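Local coordinates for protein Exo-1,5-alpha-L-arabinofuranobiosidase (PDB 2YDT) that probably hydrolyses alpha-1,5-linked L-arabinofuranose chains, as an exo-acting arabinofuranobiosidase built on a six-bladed beta-propeller, at residues E122-R127 / W133-H138; G143-N148 / P153-F158; T201-Y206 / K259-I264; L328-Q331 / D335-M338. One frame throughout, in Å; residues are numbered along the deposited sequence.

Contact 1 of 4, residues E122-R127 / W133-H138; sequences EVYASR and WEFVSH
Tyr124 and Phe135 are packed against each other in a beta hairpin whose strands, 119-126 and 134-142, are the last two of a four-stranded propeller blade. The Tyr124 side chain can be followed outward. Its CB lies 3.7 Å from Glu134 O, and CD2 and CE2 pass under the backbone of Phe135, whose CA sits over the ring face in a CH-pi contact. Farther out, CZ comes 3.7 Å from Phe135 CD1 as the Phe135 edge meets the Tyr124 face in a T-shaped stack, planes at 63°. The OH ends on Thr78 N, outside the hairpin.

Between Val123 and Tyr124 the register slips by one residue: Val136 and Ser137 both face Val123 in a classic beta bulge, and Val123 O takes a bond from Val136 N (2.9 Å) and a weak one from Ser137 N. Past it, Ala125 CB presses on Val136 CG2 (3.4 Å), and Ser126 CB rests over the Trp133 indole. Arg127 NE forms a salt bridge with Glu134 OE2 (2.9 Å), meeting it on the syn side, and a water joins Arg127 NH2 to Glu134 OE1.

At the other end, nearly coplanar with the Glu122 carboxylate, His138 donates from ND1 to the syn lone pair of OE1, at a modelled length (2.5 Å) short enough to be doubtful; Asn80 ND2 holds Glu122 OE2.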
loop_
_atom_site.group_PDB
_atom_site.type_symbol
_atom_site.label_atom_id
_atom_site.label_comp_id
_atom_site.label_asym_id
_atom_site.label_seq_id
_atom_site.Cartn_x
_atom_site.Cartn_y
_atom_site.Cartn_z
ATOM N N GLU A 122 -9.748 10.320 -1.298
ATOM C CA GLU A 122 -9.352 11.732 -1.263
ATOM C C GLU A 122 -7.880 11.852 -1.502
ATOM O O GLU A 122 -7.123 10.915 -1.247
ATOM C CB GLU A 122 -9.595 12.325 0.144
ATOM C CG GLU A 122 -10.994 12.108 0.739
ATOM C CD GLU A 122 -12.015 13.015 0.114
ATOM O OE1 GLU A 122 -12.062 13.053 -1.129
ATOM O OE2 GLU A 122 -12.786 13.675 0.856
ATOM N N VAL A 123 -7.446 13.012 -1.988
ATOM C CA VAL A 123 -6.031 13.404 -1.931
ATOM C C VAL A 123 -5.883 14.673 -1.099
ATOM O O VAL A 123 -6.563 15.658 -1.372
ATOM C CB VAL A 123 -5.378 13.597 -3.334
ATOM C CG1 VAL A 123 -3.943 14.123 -3.265
ATOM C CG2 VAL A 123 -5.430 12.289 -4.097
ATOM N N TYR A 124 -4.974 14.625 -0.129
ATOM C CA TYR A 124 -4.521 15.767 0.686
ATOM C C TYR A 124 -3.039 15.987 0.379
ATOM O O TYR A 124 -2.306 15.059 -0.010
ATOM C CB TYR A 124 -4.715 15.482 2.207
ATOM C CG TYR A 124 -6.133 15.696 2.657
ATOM C CD1 TYR A 124 -7.126 14.791 2.328
ATOM C CD2 TYR A 124 -6.509 16.854 3.351
ATOM C CE1 TYR A 124 -8.474 15.027 2.694
ATOM C CE2 TYR A 124 -7.795 17.086 3.712
ATOM C CZ TYR A 124 -8.791 16.200 3.398
ATOM O OH TYR A 124 -10.107 16.480 3.750
ATOM N N ALA A 125 -2.576 17.222 0.554
ATOM C CA ALA A 125 -1.198 17.581 0.232
ATOM C C ALA A 125 -0.573 18.426 1.309
ATOM O O ALA A 125 -1.268 19.186 1.973
ATOM C CB ALA A 125 -1.126 18.343 -1.089
ATOM N N SER A 126 0.727 18.224 1.518
ATOM C CA SER A 126 1.540 19.034 2.432
ATOM C C SER A 126 2.637 19.728 1.636
ATOM O O SER A 126 3.414 19.076 0.929
ATOM C CB SER A 126 2.173 18.194 3.564
ATOM O OG SER A 126 3.070 19.032 4.317
ATOM N N ARG A 127 2.704 21.056 1.791
ATOM C CA ARG A 127 3.704 21.888 1.115
ATOM C C ARG A 127 4.893 22.189 2.037
ATOM O O ARG A 127 5.798 22.941 1.655
ATOM C CB ARG A 127 3.062 23.210 0.670
ATOM C CG ARG A 127 1.947 23.056 -0.348
ATOM C CD ARG A 127 1.288 24.389 -0.646
ATOM N NE ARG A 127 0.277 24.377 -1.708
ATOM C CZ ARG A 127 0.541 24.470 -3.011
ATOM N NH1 ARG A 127 1.777 24.582 -3.448
ATOM N NH2 ARG A 127 -0.442 24.495 -3.880
ATOM N N TRP A 133 -1.442 20.245 6.235
ATOM C CA TRP A 133 -2.154 19.577 5.146
ATOM C C TRP A 133 -3.275 20.409 4.597
ATOM O O TRP A 133 -3.955 21.139 5.351
ATOM C CB TRP A 133 -2.739 18.225 5.634
ATOM C CG TRP A 133 -1.656 17.327 6.133
ATOM C CD1 TRP A 133 -1.191 17.221 7.435
ATOM C CD2 TRP A 133 -0.809 16.464 5.342
ATOM N NE1 TRP A 133 -0.121 16.370 7.471
ATOM C CE2 TRP A 133 0.139 15.890 6.215
ATOM C CE3 TRP A 133 -0.786 16.106 3.988
ATOM C CZ2 TRP A 133 1.103 14.976 5.774
ATOM C CZ3 TRP A 133 0.176 15.232 3.551
ATOM C CH2 TRP A 133 1.104 14.663 4.447
ATOM N N GLU A 134 -3.496 20.271 3.284
ATOM C CA GLU A 134 -4.615 20.906 2.555
ATOM C C GLU A 134 -5.340 19.847 1.726
ATOM O O GLU A 134 -4.694 19.011 1.089
ATOM C CB GLU A 134 -4.125 22.058 1.639
ATOM C CG GLU A 134 -3.621 21.637 0.229
ATOM C CD GLU A 134 -3.264 22.785 -0.747
ATOM O OE1 GLU A 134 -4.038 23.007 -1.749
ATOM O OE2 GLU A 134 -2.217 23.399 -0.528
ATOM N N PHE A 135 -6.673 19.884 1.743
ATOM C CA PHE A 135 -7.495 19.090 0.824
ATOM C C PHE A 135 -7.198 19.489 -0.609
ATOM O O PHE A 135 -7.146 20.694 -0.941
ATOM C CB PHE A 135 -8.973 19.318 1.104
ATOM C CG PHE A 135 -9.873 18.693 0.098
ATOM C CD1 PHE A 135 -9.974 17.323 0.032
ATOM C CD2 PHE A 135 -10.645 19.460 -0.774
ATOM C CE1 PHE A 135 -10.787 16.719 -0.891
ATOM C CE2 PHE A 135 -11.480 18.852 -1.720
ATOM C CZ PHE A 135 -11.562 17.486 -1.760
ATOM N N VAL A 136 -6.963 18.494 -1.481
ATOM C CA VAL A 136 -6.676 18.779 -2.879
ATOM C C VAL A 136 -7.883 18.468 -3.743
ATOM O O VAL A 136 -8.427 19.372 -4.411
ATOM C CB VAL A 136 -5.424 18.030 -3.387
ATOM C CG1 VAL A 136 -5.188 18.350 -4.888
ATOM C CG2 VAL A 136 -4.199 18.419 -2.515
ATOM N N SER A 137 -8.320 17.211 -3.730
ATOM C CA SER A 137 -9.445 16.783 -4.534
ATOM C C SER A 137 -10.077 15.481 -4.077
ATOM O O SER A 137 -9.417 14.658 -3.430
ATOM C CB SER A 137 -9.042 16.657 -6.023
ATOM O OG SER A 137 -8.019 15.681 -6.216
ATOM N N HIS A 138 -11.356 15.318 -4.438
ATOM C CA HIS A 138 -12.049 14.037 -4.403
ATOM C C HIS A 138 -11.709 13.219 -5.644
ATOM O O HIS A 138 -11.684 13.741 -6.776
ATOM C CB HIS A 138 -13.558 14.279 -4.388
ATOM C CG HIS A 138 -14.033 15.080 -3.224
ATOM N ND1 HIS A 138 -13.807 14.703 -1.915
ATOM C CD2 HIS A 138 -14.780 16.217 -3.167
ATOM C CE1 HIS A 138 -14.408 15.560 -1.103
ATOM N NE2 HIS A 138 -14.998 16.495 -1.835
HETATM O O HOH W 1 -3.080 25.510 -2.877
#

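Contact 2 of 4, residues G143-N148 / P153-F158; sequences GEALPN and PVWEPF. With EDG (1,4-dideoxy-1,4-imino-L-arabinitol), chain B; AHR (alpha-L-arabinofuranose), chain C; SO4 (sulfate ion), chain E.
Gly143 opens the contact by laying its N 3.6 Å from Pro153 CA, where the loop that leaves strand 134-142 comes back past the start of strand 154-162. Next, Glu144 CB points away from Pro153, while the backbone of Glu144 works on two fronts: N donates to O3 of a sulfate ion (3.0 Å), and O is 3.1 Å from Pro153 CG. Ala145 is the centre of an inverse gamma turn, closed by a weak bond from Leu146 N to Glu144 O, and this bend carries the chain up to the indole. Trp155 CH2 reaches the backbone there, 3.2 Å from Ala145 C, with Ala145 CB farther off at CZ3. Leu146 places its CA in the indole plane at the edge. Pro147, centre of a second inverse gamma turn, crosses the indole at about a right angle; its CB touches the iminosugar at O3' (3.6 Å) and its CD the arabinofuranose at O2.

The indole is thus sandwiched: Pro153 CB lies over one face, toward the rim, and the iminosugar C5' over the centre of the other, while NE1 is fixed by Gln173. Beside it, Glu156 OE1 accepts from the iminosugar O2' (2.6 Å) and also bonds Ser171. Trp155 is thus an aromatic wall on which C5' and O3' rest, the pyrrolidine ring standing steeply to it, in the propeller's sugar-binding pocket that holds both iminosugar and arabinofuranose.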
loop_
_atom_site.group_PDB
_atom_site.type_symbol
_atom_site.label_atom_id
_atom_site.label_comp_id
_atom_site.label_asym_id
_atom_site.label_seq_id
_atom_site.Cartn_x
_atom_site.Cartn_y
_atom_site.Cartn_z
ATOM N N GLY A 143 -19.773 3.072 -2.444
ATOM C CA GLY A 143 -20.773 2.711 -1.446
ATOM C C GLY A 143 -20.217 2.146 -0.158
ATOM O O GLY A 143 -19.123 2.507 0.286
ATOM N N GLU A 144 -20.984 1.256 0.462
ATOM C CA GLU A 144 -20.787 0.850 1.829
ATOM C C GLU A 144 -19.470 0.092 2.005
ATOM O O GLU A 144 -19.155 -0.829 1.246
ATOM C CB GLU A 144 -21.951 -0.080 2.226
ATOM C CG GLU A 144 -21.853 -0.600 3.623
ATOM C CD GLU A 144 -23.072 -1.364 4.101
ATOM O OE1 GLU A 144 -23.224 -1.443 5.332
ATOM O OE2 GLU A 144 -23.855 -1.846 3.269
ATOM N N ALA A 145 -18.724 0.471 3.033
ATOM C CA ALA A 145 -17.368 -0.028 3.281
ATOM C C ALA A 145 -17.315 -1.379 3.955
ATOM O O ALA A 145 -16.675 -1.524 4.995
ATOM C CB ALA A 145 -16.579 1.043 4.127
ATOM N N LEU A 146 -17.920 -2.392 3.317
ATOM C CA LEU A 146 -17.745 -3.785 3.700
ATOM C C LEU A 146 -17.376 -4.567 2.463
ATOM O O LEU A 146 -17.899 -4.287 1.386
ATOM C CB LEU A 146 -19.048 -4.366 4.300
ATOM C CG LEU A 146 -19.564 -3.728 5.561
ATOM C CD1 LEU A 146 -20.963 -4.338 5.868
ATOM C CD2 LEU A 146 -18.597 -3.953 6.683
ATOM N N PRO A 147 -16.435 -5.530 2.578
ATOM C CA PRO A 147 -15.919 -6.235 1.377
ATOM C C PRO A 147 -16.808 -7.401 0.945
ATOM O O PRO A 147 -16.365 -8.568 0.919
ATOM C CB PRO A 147 -14.542 -6.749 1.846
ATOM C CG PRO A 147 -14.783 -7.002 3.302
ATOM C CD PRO A 147 -15.644 -5.860 3.780
ATOM N N ASN A 148 -18.071 -7.085 0.688
ATOM C CA ASN A 148 -19.120 -8.059 0.409
ATOM C C ASN A 148 -19.593 -7.918 -1.027
ATOM O O ASN A 148 -19.751 -6.808 -1.525
ATOM C CB ASN A 148 -20.316 -7.806 1.329
ATOM C CG ASN A 148 -20.009 -8.072 2.817
ATOM O OD1 ASN A 148 -18.998 -8.685 3.169
ATOM N ND2 ASN A 148 -20.950 -7.680 3.683
ATOM N N PRO A 153 -18.334 -0.340 -2.683
ATOM C CA PRO A 153 -17.240 0.525 -2.215
ATOM C C PRO A 153 -16.018 0.612 -3.122
ATOM O O PRO A 153 -15.796 -0.237 -3.985
ATOM C CB PRO A 153 -16.847 -0.091 -0.867
ATOM C CG PRO A 153 -17.173 -1.551 -1.043
ATOM C CD PRO A 153 -18.454 -1.545 -1.857
ATOM N N VAL A 154 -15.214 1.629 -2.855
ATOM C CA VAL A 154 -13.868 1.745 -3.381
ATOM C C VAL A 154 -12.887 1.704 -2.224
ATOM O O VAL A 154 -13.231 2.058 -1.076
ATOM C CB VAL A 154 -13.709 3.050 -4.215
ATOM C CG1 VAL A 154 -14.635 2.989 -5.460
ATOM C CG2 VAL A 154 -13.995 4.312 -3.375
ATOM N N TRP A 155 -11.647 1.309 -2.520
ATOM C CA TRP A 155 -10.655 1.090 -1.465
ATOM C C TRP A 155 -9.225 1.245 -1.947
ATOM O O TRP A 155 -8.916 1.067 -3.121
ATOM C CB TRP A 155 -10.695 -0.337 -0.936
ATOM C CG TRP A 155 -12.014 -1.100 -0.828
ATOM C CD1 TRP A 155 -12.590 -1.909 -1.804
ATOM C CD2 TRP A 155 -12.792 -1.295 0.350
ATOM N NE1 TRP A 155 -13.689 -2.536 -1.289
ATOM C CE2 TRP A 155 -13.824 -2.206 0.031
ATOM C CE3 TRP A 155 -12.725 -0.779 1.646
ATOM C CZ2 TRP A 155 -14.746 -2.664 1.010
ATOM C CZ3 TRP A 155 -13.648 -1.185 2.589
ATOM C CH2 TRP A 155 -14.655 -2.112 2.270
ATOM N N GLU A 156 -8.340 1.484 -0.998
ATOM C CA GLU A 156 -6.910 1.112 -1.133
ATOM C C GLU A 156 -6.120 1.841 -2.218
ATOM O O GLU A 156 -5.532 1.185 -3.116
ATOM C CB GLU A 156 -6.765 -0.428 -1.299
ATOM C CG GLU A 156 -7.240 -1.186 -0.032
ATOM C CD GLU A 156 -7.924 -2.544 -0.247
ATOM O OE1 GLU A 156 -8.156 -2.970 -1.389
ATOM O OE2 GLU A 156 -8.217 -3.180 0.803
ATOM N N PRO A 157 -6.051 3.179 -2.134
ATOM C CA PRO A 157 -5.265 3.923 -3.133
ATOM C C PRO A 157 -3.772 3.646 -3.128
ATOM O O PRO A 157 -3.148 3.491 -2.069
ATOM C CB PRO A 157 -5.518 5.391 -2.785
ATOM C CG PRO A 157 -5.803 5.347 -1.276
ATOM C CD PRO A 157 -6.598 4.066 -1.086
ATOM N N PHE A 158 -3.179 3.688 -4.312
ATOM C CA PHE A 158 -1.729 3.614 -4.479
ATOM C C PHE A 158 -1.336 4.611 -5.589
ATOM O O PHE A 158 -1.926 4.618 -6.667
ATOM C CB PHE A 158 -1.232 2.199 -4.832
ATOM C CG PHE A 158 0.273 2.087 -4.857
ATOM C CD1 PHE A 158 0.970 1.831 -3.712
ATOM C CD2 PHE A 158 0.987 2.274 -6.047
ATOM C CE1 PHE A 158 2.329 1.780 -3.709
ATOM C CE2 PHE A 158 2.348 2.230 -6.069
ATOM C CZ PHE A 158 3.043 1.992 -4.899
HETATM O "O2'" EDG B . -9.160 -5.366 -1.849
HETATM C "C2'" EDG B . -9.983 -5.978 -0.816
HETATM C "C1'" EDG B . -9.100 -6.467 0.315
HETATM N "N4'" EDG B . -9.437 -5.615 1.463
HETATM C "C3'" EDG B . -10.995 -5.007 -0.194
HETATM O "O3'" EDG B . -12.364 -5.248 -0.587
HETATM C "C4'" EDG B . -10.837 -5.230 1.321
HETATM C "C5'" EDG B . -11.222 -4.067 2.195
HETATM O "O5'" EDG B . -11.273 -4.544 3.531
HETATM O O5 AHR C . -8.319 -1.267 5.720
HETATM C C5 AHR C . -9.385 -1.744 6.560
HETATM C C4 AHR C . -10.059 -2.958 5.971
HETATM O O4 AHR C . -10.697 -2.686 4.739
HETATM C C3 AHR C . -11.227 -3.477 6.831
HETATM O O3 AHR C . -10.800 -4.288 7.955
HETATM C C2 AHR C . -11.976 -4.330 5.836
HETATM O O2 AHR C . -13.382 -4.470 6.083
HETATM C C1 AHR C . -11.720 -3.626 4.531
HETATM S S SO4 E . -24.011 0.156 -1.749
HETATM O O1 SO4 E . -24.205 1.466 -1.124
HETATM O O2 SO4 E . -24.091 0.295 -3.187
HETATM O O3 SO4 E . -22.738 -0.387 -1.316
HETATM O O4 SO4 E . -25.119 -0.750 -1.351
#

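Contact 3 of 4, residues T201-Y206 / K259-I264; sequences TKYANY and KAHHQI
Tyr203 and His261 meet only through the ends of their side chains, bridging two neighbouring blades of the propeller: Tyr203 belongs to the loop that leaves the outermost strand of one blade, 198-201, and His261 to the segment that carries strand 262-263, outermost in the next.

The polar link is a hydrogen bond of 2.7 Å between Tyr203 OH and His261 ND1, in which either may be the donor. Each partner lies close to the plane of the other's ring. The phenol oxygen has two further partners, Tyr227 OH and Arg248 NH2; such a cluster should hold the hydroxyl firmly.

The aromatic part of the contact is rim to rim, with centroids 5.6 Å apart and planes inclined by 30°. Both rings have further aromatic partners: Tyr203 stacks with Tyr229, and His261 and Tyr246 form an edge-to-face pair. His261 CG stands between its backbone N and carbonyl carbon (chi1 66°), a torsion that carries the imidazole across to the tyrosine, bringing His261 CE1 to 3.7 Å from Tyr203 CE1.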
loop_
_atom_site.group_PDB
_atom_site.type_symbol
_atom_site.label_atom_id
_atom_site.label_comp_id
_atom_site.label_asym_id
_atom_site.label_seq_id
_atom_site.Cartn_x
_atom_site.Cartn_y
_atom_site.Cartn_z
ATOM N N THR A 201 -7.254 -4.835 -13.908
ATOM C CA THR A 201 -7.289 -6.285 -13.720
ATOM C C THR A 201 -8.703 -6.633 -13.306
ATOM O O THR A 201 -9.272 -6.028 -12.400
ATOM C CB THR A 201 -6.257 -6.772 -12.646
ATOM O OG1 THR A 201 -4.966 -6.906 -13.244
ATOM C CG2 THR A 201 -6.649 -8.119 -12.043
ATOM N N LYS A 202 -9.296 -7.595 -14.004
ATOM C CA LYS A 202 -10.627 -8.075 -13.696
ATOM C C LYS A 202 -10.780 -9.498 -14.206
ATOM O O LYS A 202 -10.101 -9.905 -15.136
ATOM C CB LYS A 202 -11.711 -7.201 -14.313
ATOM C CG LYS A 202 -11.709 -7.133 -15.821
ATOM C CD LYS A 202 -12.611 -5.988 -16.285
ATOM C CE LYS A 202 -12.611 -5.859 -17.791
ATOM N NZ LYS A 202 -13.437 -4.687 -18.168
ATOM N N TYR A 203 -11.679 -10.242 -13.586
ATOM C CA TYR A 203 -11.862 -11.664 -13.855
ATOM C C TYR A 203 -13.327 -11.997 -14.150
ATOM O O TYR A 203 -14.220 -11.521 -13.517
ATOM C CB TYR A 203 -11.315 -12.486 -12.687
ATOM C CG TYR A 203 -9.809 -12.446 -12.634
ATOM C CD1 TYR A 203 -9.020 -13.239 -13.459
ATOM C CD2 TYR A 203 -9.138 -11.546 -11.809
ATOM C CE1 TYR A 203 -7.663 -13.171 -13.430
ATOM C CE2 TYR A 203 -7.780 -11.463 -11.789
ATOM C CZ TYR A 203 -7.010 -12.288 -12.598
ATOM O OH TYR A 203 -5.641 -12.208 -12.620
ATOM N N ALA A 204 -13.533 -12.847 -15.150
ATOM C CA ALA A 204 -14.851 -13.271 -15.610
ATOM C C ALA A 204 -15.703 -13.974 -14.553
ATOM O O ALA A 204 -16.944 -13.845 -14.564
ATOM C CB ALA A 204 -14.664 -14.226 -16.836
ATOM N N ASN A 205 -15.057 -14.705 -13.657
ATOM C CA ASN A 205 -15.752 -15.275 -12.499
ATOM C C ASN A 205 -16.205 -14.138 -11.578
ATOM O O ASN A 205 -15.357 -13.425 -11.009
ATOM C CB ASN A 205 -14.870 -16.263 -11.738
ATOM C CG ASN A 205 -15.625 -16.964 -10.602
ATOM O OD1 ASN A 205 -16.319 -16.318 -9.825
ATOM N ND2 ASN A 205 -15.465 -18.281 -10.490
ATOM N N TYR A 206 -17.522 -13.986 -11.434
ATOM C CA TYR A 206 -18.110 -12.876 -10.680
ATOM C C TYR A 206 -17.504 -12.815 -9.287
ATOM O O TYR A 206 -17.265 -11.721 -8.739
ATOM C CB TYR A 206 -19.627 -13.020 -10.526
ATOM C CG TYR A 206 -20.176 -11.949 -9.658
ATOM C CD1 TYR A 206 -20.428 -10.682 -10.166
ATOM C CD2 TYR A 206 -20.400 -12.169 -8.309
ATOM C CE1 TYR A 206 -20.859 -9.663 -9.345
ATOM C CE2 TYR A 206 -20.877 -11.183 -7.522
ATOM C CZ TYR A 206 -21.092 -9.931 -8.019
ATOM O OH TYR A 206 -21.538 -8.931 -7.183
ATOM N N LYS A 259 -2.161 -7.881 -19.917
ATOM C CA LYS A 259 -0.929 -8.606 -19.700
ATOM C C LYS A 259 -1.216 -9.901 -18.979
ATOM O O LYS A 259 -2.115 -9.973 -18.140
ATOM C CB LYS A 259 0.054 -7.767 -18.900
ATOM C CG LYS A 259 0.368 -6.387 -19.530
ATOM C CD LYS A 259 0.924 -6.565 -20.944
ATOM C CE LYS A 259 1.563 -5.295 -21.448
ATOM N NZ LYS A 259 0.626 -4.152 -21.571
ATOM N N ALA A 260 -0.409 -10.903 -19.263
ATOM C CA ALA A 260 -0.539 -12.202 -18.602
ATOM C C ALA A 260 -0.317 -12.048 -17.101
ATOM O O ALA A 260 0.452 -11.187 -16.646
ATOM C CB ALA A 260 0.489 -13.178 -19.169
ATOM N N HIS A 261 -0.999 -12.873 -16.321
ATOM C CA HIS A 261 -0.791 -12.862 -14.886
ATOM C C HIS A 261 0.150 -13.989 -14.448
ATOM O O HIS A 261 0.365 -14.973 -15.182
ATOM C CB HIS A 261 -2.124 -12.874 -14.100
ATOM C CG HIS A 261 -2.958 -14.121 -14.223
ATOM N ND1 HIS A 261 -4.292 -14.132 -13.868
ATOM C CD2 HIS A 261 -2.680 -15.376 -14.679
ATOM C CE1 HIS A 261 -4.788 -15.343 -14.077
ATOM N NE2 HIS A 261 -3.843 -16.103 -14.598
ATOM N N HIS A 262 0.723 -13.811 -13.268
ATOM C CA HIS A 262 1.694 -14.749 -12.702
ATOM C C HIS A 262 1.499 -14.876 -11.208
ATOM O O HIS A 262 1.535 -13.878 -10.521
ATOM C CB HIS A 262 3.107 -14.298 -12.954
ATOM C CG HIS A 262 3.420 -14.058 -14.392
ATOM N ND1 HIS A 262 3.735 -15.089 -15.258
ATOM C CD2 HIS A 262 3.444 -12.918 -15.129
ATOM C CE1 HIS A 262 3.956 -14.589 -16.460
ATOM N NE2 HIS A 262 3.776 -13.281 -16.415
ATOM N N GLN A 263 1.370 -16.102 -10.704
ATOM C CA GLN A 263 1.411 -16.331 -9.271
ATOM C C GLN A 263 2.830 -16.278 -8.759
ATOM O O GLN A 263 3.746 -16.773 -9.432
ATOM C CB GLN A 263 0.863 -17.749 -8.943
ATOM C CG GLN A 263 0.704 -17.980 -7.467
ATOM C CD GLN A 263 0.137 -19.364 -7.168
ATOM O OE1 GLN A 263 -0.145 -20.148 -8.117
ATOM N NE2 GLN A 263 -0.097 -19.650 -5.891
ATOM N N ILE A 264 3.039 -15.714 -7.570
ATOM C CA ILE A 264 4.334 -15.793 -6.910
ATOM C C ILE A 264 4.422 -17.115 -6.179
ATOM O O ILE A 264 3.627 -17.396 -5.301
ATOM C CB ILE A 264 4.603 -14.674 -5.874
ATOM C CG1 ILE A 264 4.650 -13.339 -6.567
ATOM C CG2 ILE A 264 5.969 -14.941 -5.147
ATOM C CD1 ILE A 264 5.026 -12.127 -5.639
#

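Contact 4 of 4, residues L328-Q331 / D335-M338; sequences LTFQ and DLLM. With MN (manganese (II) ion), chain J.
Leu328 and Met338 form an antiparallel hydrogen-bonded pair in a beta hairpin, with Leu328 N giving to Met338 O at 3.0 Å and Met338 N returning to Leu328 O at 2.8 Å. Strands 326-330 and 336-341 are neighbours in the propeller blade whose opposite edge is the N-terminal strand 11-17, the closure that joins the two ends of the chain in one sheet.

Leu328 and Met338 send their side chains to the same face and touch through their CB atoms (4.0 Å). Phe330 leans across the hairpin: its CD2 lies 3.5 Å from Leu336 CB and its CE2 4.0 Å from Met338 CB, while Leu328 CD2 sits over the centre of the ring. Val358 of strand 354-360 packs on Phe330, Leu336 and Met338 and so extends the apolar packing.

Beyond the strand end, the bent chain of Gln331 (chi2 -148°) swings clear of the hairpin, and its OE1 binds a manganese ion at 2.4 Å, together with three waters.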
loop_
_atom_site.group_PDB
_atom_site.type_symbol
_atom_site.label_atom_id
_atom_site.label_comp_id
_atom_site.label_asym_id
_atom_site.label_seq_id
_atom_site.Cartn_x
_atom_site.Cartn_y
_atom_site.Cartn_z
ATOM N N LEU A 328 9.988 -0.143 2.277
ATOM C CA LEU A 328 10.609 1.076 1.841
ATOM C C LEU A 328 12.092 0.804 1.566
ATOM O O LEU A 328 12.768 0.150 2.369
ATOM C CB LEU A 328 10.446 2.135 2.933
ATOM C CG LEU A 328 11.064 3.474 2.642
ATOM C CD1 LEU A 328 10.231 4.602 3.252
ATOM C CD2 LEU A 328 12.546 3.484 3.139
ATOM N N THR A 329 12.576 1.291 0.437
ATOM C CA THR A 329 14.016 1.227 0.112
ATOM C C THR A 329 14.638 2.622 0.290
ATOM O O THR A 329 13.982 3.623 0.033
ATOM C CB THR A 329 14.229 0.643 -1.315
ATOM O OG1 THR A 329 15.636 0.439 -1.518
ATOM C CG2 THR A 329 13.701 1.603 -2.377
ATOM N N PHE A 330 15.884 2.721 0.757
ATOM C CA PHE A 330 16.513 3.999 1.073
ATOM C C PHE A 330 17.364 4.491 -0.075
ATOM O O PHE A 330 18.188 3.723 -0.597
ATOM C CB PHE A 330 17.421 3.868 2.310
ATOM C CG PHE A 330 16.672 3.637 3.621
ATOM C CD1 PHE A 330 16.421 4.698 4.469
ATOM C CD2 PHE A 330 16.215 2.380 3.986
ATOM C CE1 PHE A 330 15.726 4.505 5.708
ATOM C CE2 PHE A 330 15.515 2.204 5.190
ATOM C CZ PHE A 330 15.304 3.260 6.045
ATOM N N GLN A 331 17.149 5.743 -0.438
ATOM C CA GLN A 331 17.768 6.338 -1.636
ATOM C C GLN A 331 19.302 6.240 -1.559
ATOM O O GLN A 331 19.951 5.893 -2.546
ATOM C CB GLN A 331 17.270 7.815 -1.832
ATOM C CG GLN A 331 17.650 8.819 -0.694
ATOM C CD GLN A 331 16.661 10.008 -0.362
ATOM O OE1 GLN A 331 15.542 10.132 -0.881
ATOM N NE2 GLN A 331 17.120 10.877 0.534
ATOM N N ASP A 335 20.902 -1.160 -0.259
ATOM C CA ASP A 335 20.951 -2.408 0.516
ATOM C C ASP A 335 19.976 -2.381 1.702
ATOM O O ASP A 335 19.547 -3.418 2.147
ATOM C CB ASP A 335 22.382 -2.606 1.039
ATOM C CG ASP A 335 22.651 -3.996 1.561
ATOM O OD1 ASP A 335 21.935 -4.968 1.269
ATOM O OD2 ASP A 335 23.671 -4.136 2.280
ATOM N N LEU A 336 19.620 -1.201 2.176
ATOM C CA LEU A 336 18.751 -1.083 3.361
ATOM C C LEU A 336 17.275 -1.202 2.962
ATOM O O LEU A 336 16.823 -0.568 1.975
ATOM C CB LEU A 336 18.975 0.250 4.068
ATOM C CG LEU A 336 20.330 0.435 4.781
ATOM C CD1 LEU A 336 20.425 1.890 5.364
ATOM C CD2 LEU A 336 20.513 -0.643 5.827
ATOM N N LEU A 337 16.534 -1.969 3.748
ATOM C CA LEU A 337 15.115 -2.182 3.508
ATOM C C LEU A 337 14.355 -2.005 4.826
ATOM O O LEU A 337 14.621 -2.716 5.793
ATOM C CB LEU A 337 14.875 -3.578 2.954
ATOM C CG LEU A 337 13.409 -3.996 2.706
ATOM C CD1 LEU A 337 12.836 -3.334 1.413
ATOM C CD2 LEU A 337 13.283 -5.511 2.615
ATOM N N MET A 338 13.377 -1.087 4.836
ATOM C CA MET A 338 12.471 -0.972 6.003
ATOM C C MET A 338 11.235 -1.817 5.756
ATOM O O MET A 338 10.692 -1.833 4.628
ATOM C CB MET A 338 12.074 0.495 6.239
ATOM C CG MET A 338 10.970 0.663 7.260
ATOM S SD MET A 338 10.612 2.440 7.586
ATOM C CE MET A 338 11.797 2.628 8.790
HETATM MN MN MN J . 14.028 9.974 -2.727
HETATM O O HOH W 2 16.326 -1.794 -0.166
HETATM O O HOH W 3 12.357 10.993 -1.700
HETATM O O HOH W 4 13.501 8.249 -1.502
HETATM O O HOH W 5 12.969 9.611 -4.201
#

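Overall arrangement
All four contacts belong to one six-bladed propeller but to different levels of it. Contacts 1 and 4 are hairpins within single blades, joined by backbone bonds: contact 4 is the more buried and almost wholly apolar, while contact 1, partly buried, adds an edge-to-face aromatic pair, a salt bridge and a histidine-carboxylate bond. Contact 2, also partly buried, leads on from strand 134-142, which contact 1 also uses, into the first strand of the next blade; it closes around an indole and the bound sugars. Contact 3 is a surface link, resting on one side-chain bond between blades. Contacts 2 and 4 lie on opposite sides of the chain's centre, one holding inhibitor and the other manganese.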